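Local coordinates for acyl-coenzyme A oxidase 1 (Yarrowia lipolytica, PDB 5Y9D), which oxidises saturated acyl-CoAs to trans-2-enoyl-CoAs with FAD, passing the electrons to molecular oxygen to form hydrogen peroxide in peroxisomal beta-oxidation, at residues R127-I130 with H131-F135; E146-K149 with Y150-K154. All blocks are in the same frame, centred on the assembly; numbering follows the deposited sequence.

Contact 1 (R127-I130 with H131-F135); sequences RLSI and HNNLF
A wider, pi-type turn in helix 122-142 is made where Ser-129 and Ile-130 meet Asn-133, Leu-134 and Phe-135. The carbonyl of Ser-129 takes two backbone donors, Asn-133 N at 2.7 Å and Leu-134 N at 3.1 Å from Ser-129 O, the second being the i to i+5 bond that marks the bulge. Ile-130 O repeats the wide step with Phe-135 N at 3.0 Å. Just before the widening, Leu-128 O takes the ordinary i to i+4 bond from Asn-132 N, almost straight (N-H...O 174°), and a second, i to i+3 bond from His-131 N. The turn lies beside the active site: Ile-130 touches FAD, and the side chain of Leu-134 packs on Glu-464, probably the proton acceptor of the reaction. These two aliphatic chains touch through Ile-130 CG2 and Leu-134 CD1, 4.2 Å apart. With chi1 at 59°, CG1 of Ile-130 sits between its N and carbonyl carbon and leads CD1 back over the backbone, 3.4 Å from His-131 N. One turn along the same side of the helix, Ser-129 OG lies 3.5 Å from Asn-133 CB. The imidazole of His-131 leads away from this turn, its ND1 hydrogen-bonded to Gly-164 N.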
loop_
_atom_site.group_PDB
_atom_site.type_symbol
_atom_site.label_atom_id
_atom_site.label_comp_id
_atom_site.label_asym_id
_atom_site.label_seq_id
_atom_site.Cartn_x
_atom_site.Cartn_y
_atom_site.Cartn_z
ATOM N N ARG A 127 -17.700 -11.223 -7.053
ATOM C CA ARG A 127 -18.373 -11.785 -8.213
ATOM C C ARG A 127 -19.793 -12.244 -7.864
ATOM O O ARG A 127 -20.691 -12.248 -8.689
ATOM C CB ARG A 127 -17.567 -12.928 -8.828
ATOM C CG ARG A 127 -18.091 -13.359 -10.195
ATOM C CD ARG A 127 -16.951 -13.684 -11.119
ATOM N NE ARG A 127 -17.381 -14.280 -12.370
ATOM C CZ ARG A 127 -16.668 -15.163 -13.075
ATOM N NH1 ARG A 127 -15.471 -15.599 -12.658
ATOM N NH2 ARG A 127 -17.160 -15.619 -14.219
ATOM N N LEU A 128 -19.999 -12.614 -6.629
ATOM C CA LEU A 128 -21.326 -12.924 -6.180
ATOM C C LEU A 128 -22.080 -11.631 -5.903
ATOM O O LEU A 128 -23.263 -11.479 -6.177
ATOM C CB LEU A 128 -21.217 -13.747 -4.908
ATOM C CG LEU A 128 -22.514 -14.238 -4.310
ATOM C CD1 LEU A 128 -23.324 -14.975 -5.352
ATOM C CD2 LEU A 128 -22.176 -15.143 -3.143
ATOM N N SER A 129 -21.358 -10.701 -5.334
ATOM C CA SER A 129 -21.935 -9.520 -4.765
ATOM C C SER A 129 -22.579 -8.615 -5.835
ATOM O O SER A 129 -23.664 -8.110 -5.621
ATOM C CB SER A 129 -20.840 -8.815 -3.976
ATOM O OG SER A 129 -21.295 -7.629 -3.419
ATOM N N ILE A 130 -21.955 -8.460 -7.000
ATOM C CA ILE A 130 -22.525 -7.612 -8.045
ATOM C C ILE A 130 -23.961 -7.986 -8.468
ATOM O O ILE A 130 -24.703 -7.158 -8.999
ATOM C CB ILE A 130 -21.612 -7.518 -9.302
ATOM C CG1 ILE A 130 -21.356 -8.914 -9.899
ATOM C CG2 ILE A 130 -20.285 -6.788 -8.987
ATOM C CD1 ILE A 130 -22.365 -9.297 -10.956
ATOM N N HIS A 131 -24.352 -9.221 -8.254
ATOM C CA HIS A 131 -25.700 -9.633 -8.614
ATOM C C HIS A 131 -26.606 -9.522 -7.438
ATOM O O HIS A 131 -27.638 -8.845 -7.457
ATOM C CB HIS A 131 -25.716 -11.082 -9.071
ATOM C CG HIS A 131 -27.062 -11.691 -9.006
ATOM N ND1 HIS A 131 -27.993 -11.524 -10.003
ATOM C CD2 HIS A 131 -27.651 -12.452 -8.061
ATOM C CE1 HIS A 131 -29.097 -12.164 -9.682
ATOM N NE2 HIS A 131 -28.916 -12.739 -8.508
ATOM N N ASN A 132 -26.196 -10.203 -6.384
ATOM C CA ASN A 132 -27.028 -10.423 -5.224
ATOM C C ASN A 132 -27.064 -9.192 -4.321
ATOM O O ASN A 132 -28.070 -8.950 -3.711
ATOM C CB ASN A 132 -26.542 -11.683 -4.538
ATOM C CG ASN A 132 -26.647 -11.618 -3.063
ATOM O OD1 ASN A 132 -25.675 -11.345 -2.378
ATOM N ND2 ASN A 132 -27.822 -11.879 -2.558
ATOM N N ASN A 133 -26.004 -8.388 -4.294
ATOM C CA ASN A 133 -25.995 -7.073 -3.576
ATOM C C ASN A 133 -26.391 -5.922 -4.516
ATOM O O ASN A 133 -27.429 -5.317 -4.342
ATOM C CB ASN A 133 -24.611 -6.809 -2.883
ATOM C CG ASN A 133 -24.442 -5.372 -2.336
ATOM O OD1 ASN A 133 -25.270 -4.881 -1.567
ATOM N ND2 ASN A 133 -23.319 -4.718 -2.688
ATOM N N LEU A 134 -25.587 -5.642 -5.536
ATOM C CA LEU A 134 -25.805 -4.463 -6.371
ATOM C C LEU A 134 -26.991 -4.564 -7.308
ATOM O O LEU A 134 -27.815 -3.676 -7.341
ATOM C CB LEU A 134 -24.554 -4.153 -7.163
ATOM C CG LEU A 134 -23.381 -3.734 -6.270
ATOM C CD1 LEU A 134 -22.134 -3.471 -7.096
ATOM C CD2 LEU A 134 -23.756 -2.502 -5.476
ATOM N N PHE A 135 -27.097 -5.662 -8.041
ATOM C CA PHE A 135 -28.124 -5.771 -9.041
ATOM C C PHE A 135 -29.491 -5.974 -8.399
ATOM O O PHE A 135 -30.455 -5.281 -8.740
ATOM C CB PHE A 135 -27.828 -6.887 -10.053
ATOM C CG PHE A 135 -28.987 -7.204 -10.905
ATOM C CD1 PHE A 135 -29.234 -6.468 -12.031
ATOM C CD2 PHE A 135 -29.904 -8.153 -10.511
ATOM C CE1 PHE A 135 -30.341 -6.719 -12.809
ATOM C CE2 PHE A 135 -31.034 -8.405 -11.279
ATOM C CZ PHE A 135 -31.242 -7.688 -12.439
#

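Contact 2 (E146-K149 with Y150-K154); sequences EQFK and YWVKK
Phe-148 O receives the amide of Val-152 at 2.8 Å from Val-152 N, in a nearly straight bond (N-H...O 171°). Lys-149 O is held as closely by Lys-153 N, also at 2.8 Å, and Glu-146 O takes Tyr-150 N. Gln-147 O draws only weak bonds, from Tyr-150 N and Trp-151 N, while CD1 of the Trp-151 indole comes within 3.1 Å of Gln-147 O. Phe-148 and Val-152 also meet through their side chains, in a CH-pi contact. Val-152 CG2 stands over one face of the phenyl ring, 3.6 Å from the Phe-148 centroid and shifted toward the rim at CE2. The phenylalanine CG is anti to the backbone N (chi1 -169°), which swings the ring along the helix toward the next turn. These bonds run through the short helix 145-153, whose Phe-148 and Trp-151 both pack on Ile-139 of helix 122-142, while Phe-148 and Val-152 also touch Val-157 in the loop that follows. With an alanine at Phe-148, Val-152 CG2 would probably lose its aromatic face and a gap would be likely to open against Ile-139. Tyr-150 CD2 lies over the centre of one face of the Trp-151 indole, 3.7 Å above its plane. At the C-terminal end, where Lys-154 leaves helical geometry, its NZ bonds back to Tyr-150 OH at 3.0 Å. Gln-147 reaches elsewhere, its NE2 donating to Met-282 O and its OE1 accepting from Met-284 N and Thr-144 N.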
loop_
_atom_site.group_PDB
_atom_site.type_symbol
_atom_site.label_atom_id
_atom_site.label_comp_id
_atom_site.label_asym_id
_atom_site.label_seq_id
_atom_site.Cartn_x
_atom_site.Cartn_y
_atom_site.Cartn_z
ATOM N N GLU A 146 -44.363 -4.858 -8.129
ATOM C CA GLU A 146 -44.659 -5.682 -9.326
ATOM C C GLU A 146 -43.411 -5.875 -10.199
ATOM O O GLU A 146 -43.222 -6.938 -10.768
ATOM C CB GLU A 146 -45.738 -5.070 -10.240
ATOM C CG GLU A 146 -46.852 -4.286 -9.560
ATOM C CD GLU A 146 -46.521 -2.807 -9.373
ATOM O OE1 GLU A 146 -46.296 -2.070 -10.373
ATOM O OE2 GLU A 146 -46.480 -2.386 -8.205
ATOM N N GLN A 147 -42.609 -4.817 -10.340
ATOM C CA GLN A 147 -41.428 -4.829 -11.194
ATOM C C GLN A 147 -40.458 -5.841 -10.649
ATOM O O GLN A 147 -40.008 -6.717 -11.376
ATOM C CB GLN A 147 -40.773 -3.437 -11.256
ATOM C CG GLN A 147 -41.501 -2.444 -12.168
ATOM C CD GLN A 147 -40.730 -1.161 -12.351
ATOM O OE1 GLN A 147 -40.233 -0.577 -11.392
ATOM N NE2 GLN A 147 -40.604 -0.720 -13.598
ATOM N N PHE A 148 -40.182 -5.736 -9.356
ATOM C CA PHE A 148 -39.409 -6.729 -8.654
ATOM C C PHE A 148 -39.945 -8.162 -8.812
ATOM O O PHE A 148 -39.200 -9.059 -9.201
ATOM C CB PHE A 148 -39.290 -6.401 -7.173
ATOM C CG PHE A 148 -38.261 -7.269 -6.444
ATOM C CD1 PHE A 148 -36.901 -7.112 -6.687
ATOM C CD2 PHE A 148 -38.653 -8.233 -5.545
ATOM C CE1 PHE A 148 -35.958 -7.892 -6.044
ATOM C CE2 PHE A 148 -37.722 -9.020 -4.907
ATOM C CZ PHE A 148 -36.370 -8.854 -5.153
ATOM N N LYS A 149 -41.211 -8.391 -8.489
ATOM C CA LYS A 149 -41.786 -9.741 -8.603
ATOM C C LYS A 149 -41.564 -10.343 -9.984
ATOM O O LYS A 149 -41.327 -11.539 -10.118
ATOM C CB LYS A 149 -43.284 -9.729 -8.273
ATOM C CG LYS A 149 -43.538 -9.621 -6.781
ATOM C CD LYS A 149 -44.996 -9.381 -6.431
ATOM C CE LYS A 149 -45.277 -9.779 -4.981
ATOM N NZ LYS A 149 -45.232 -11.264 -4.803
ATOM N N TYR A 150 -41.622 -9.499 -11.000
ATOM C CA TYR A 150 -41.457 -9.933 -12.374
ATOM C C TYR A 150 -40.067 -10.491 -12.668
ATOM O O TYR A 150 -39.940 -11.532 -13.293
ATOM C CB TYR A 150 -41.721 -8.764 -13.310
ATOM C CG TYR A 150 -41.468 -9.115 -14.762
ATOM C CD1 TYR A 150 -42.434 -9.783 -15.493
ATOM C CD2 TYR A 150 -40.258 -8.769 -15.401
ATOM C CE1 TYR A 150 -42.224 -10.099 -16.817
ATOM C CE2 TYR A 150 -40.036 -9.093 -16.724
ATOM C CZ TYR A 150 -41.030 -9.765 -17.421
ATOM O OH TYR A 150 -40.874 -10.120 -18.732
ATOM N N TRP A 151 -39.031 -9.775 -12.243
ATOM C CA TRP A 151 -37.674 -10.222 -12.449
ATOM C C TRP A 151 -37.376 -11.384 -11.494
ATOM O O TRP A 151 -36.655 -12.328 -11.861
ATOM C CB TRP A 151 -36.689 -9.075 -12.284
ATOM C CG TRP A 151 -36.899 -7.942 -13.277
ATOM C CD1 TRP A 151 -37.351 -6.683 -12.998
ATOM C CD2 TRP A 151 -36.657 -7.969 -14.691
ATOM N NE1 TRP A 151 -37.420 -5.937 -14.140
ATOM C CE2 TRP A 151 -37.007 -6.700 -15.197
ATOM C CE3 TRP A 151 -36.199 -8.951 -15.584
ATOM C CZ2 TRP A 151 -36.874 -6.360 -16.549
ATOM C CZ3 TRP A 151 -36.078 -8.617 -16.957
ATOM C CH2 TRP A 151 -36.407 -7.327 -17.418
ATOM N N VAL A 152 -37.940 -11.334 -10.290
ATOM C CA VAL A 152 -37.868 -12.483 -9.393
ATOM C C VAL A 152 -38.331 -13.697 -10.170
ATOM O O VAL A 152 -37.623 -14.706 -10.230
ATOM C CB VAL A 152 -38.750 -12.346 -8.121
ATOM C CG1 VAL A 152 -38.887 -13.688 -7.401
ATOM C CG2 VAL A 152 -38.169 -11.311 -7.180
ATOM N N LYS A 153 -39.502 -13.584 -10.785
ATOM C CA LYS A 153 -40.117 -14.754 -11.392
ATOM C C LYS A 153 -39.313 -15.159 -12.615
ATOM O O LYS A 153 -39.285 -16.334 -12.954
ATOM C CB LYS A 153 -41.636 -14.571 -11.654
ATOM C CG LYS A 153 -42.061 -14.213 -13.070
ATOM C CD LYS A 153 -42.273 -15.445 -13.957
ATOM C CE LYS A 153 -42.316 -15.085 -15.449
ATOM N NZ LYS A 153 -41.942 -16.216 -16.360
ATOM N N LYS A 154 -38.608 -14.217 -13.245
ATOM C CA LYS A 154 -37.736 -14.585 -14.367
ATOM C C LYS A 154 -36.377 -15.150 -13.960
ATOM O O LYS A 154 -35.533 -15.327 -14.814
ATOM C CB LYS A 154 -37.591 -13.435 -15.383
ATOM C CG LYS A 154 -38.849 -13.263 -16.240
ATOM C CD LYS A 154 -38.566 -13.186 -17.734
ATOM C CE LYS A 154 -37.876 -11.889 -18.134
ATOM N NZ LYS A 154 -38.261 -11.449 -19.513
#

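How the contacts relate
From the N terminus, contact 1 comes first, within helix 122-142, and is complete before contact 2 opens in helix 145-153, the next helix of the chain. Each joins adjoining parts of a single helix, so neither closes a long loop, and the two stand in series without nesting or crossing. The centres of contact 1 and contact 2 are about 17 Å apart. Nearest atoms of contact 1 and contact 2 are about 6 Å apart, with no direct touch. Ile-139 and Arg-140, later in the helix of contact 1, pack on side chains of contact 2. Contact 1 reaches the flavin through Ile-130, whereas contact 2 lies at the surface, farther from the chain's centre and away from the annotated sites.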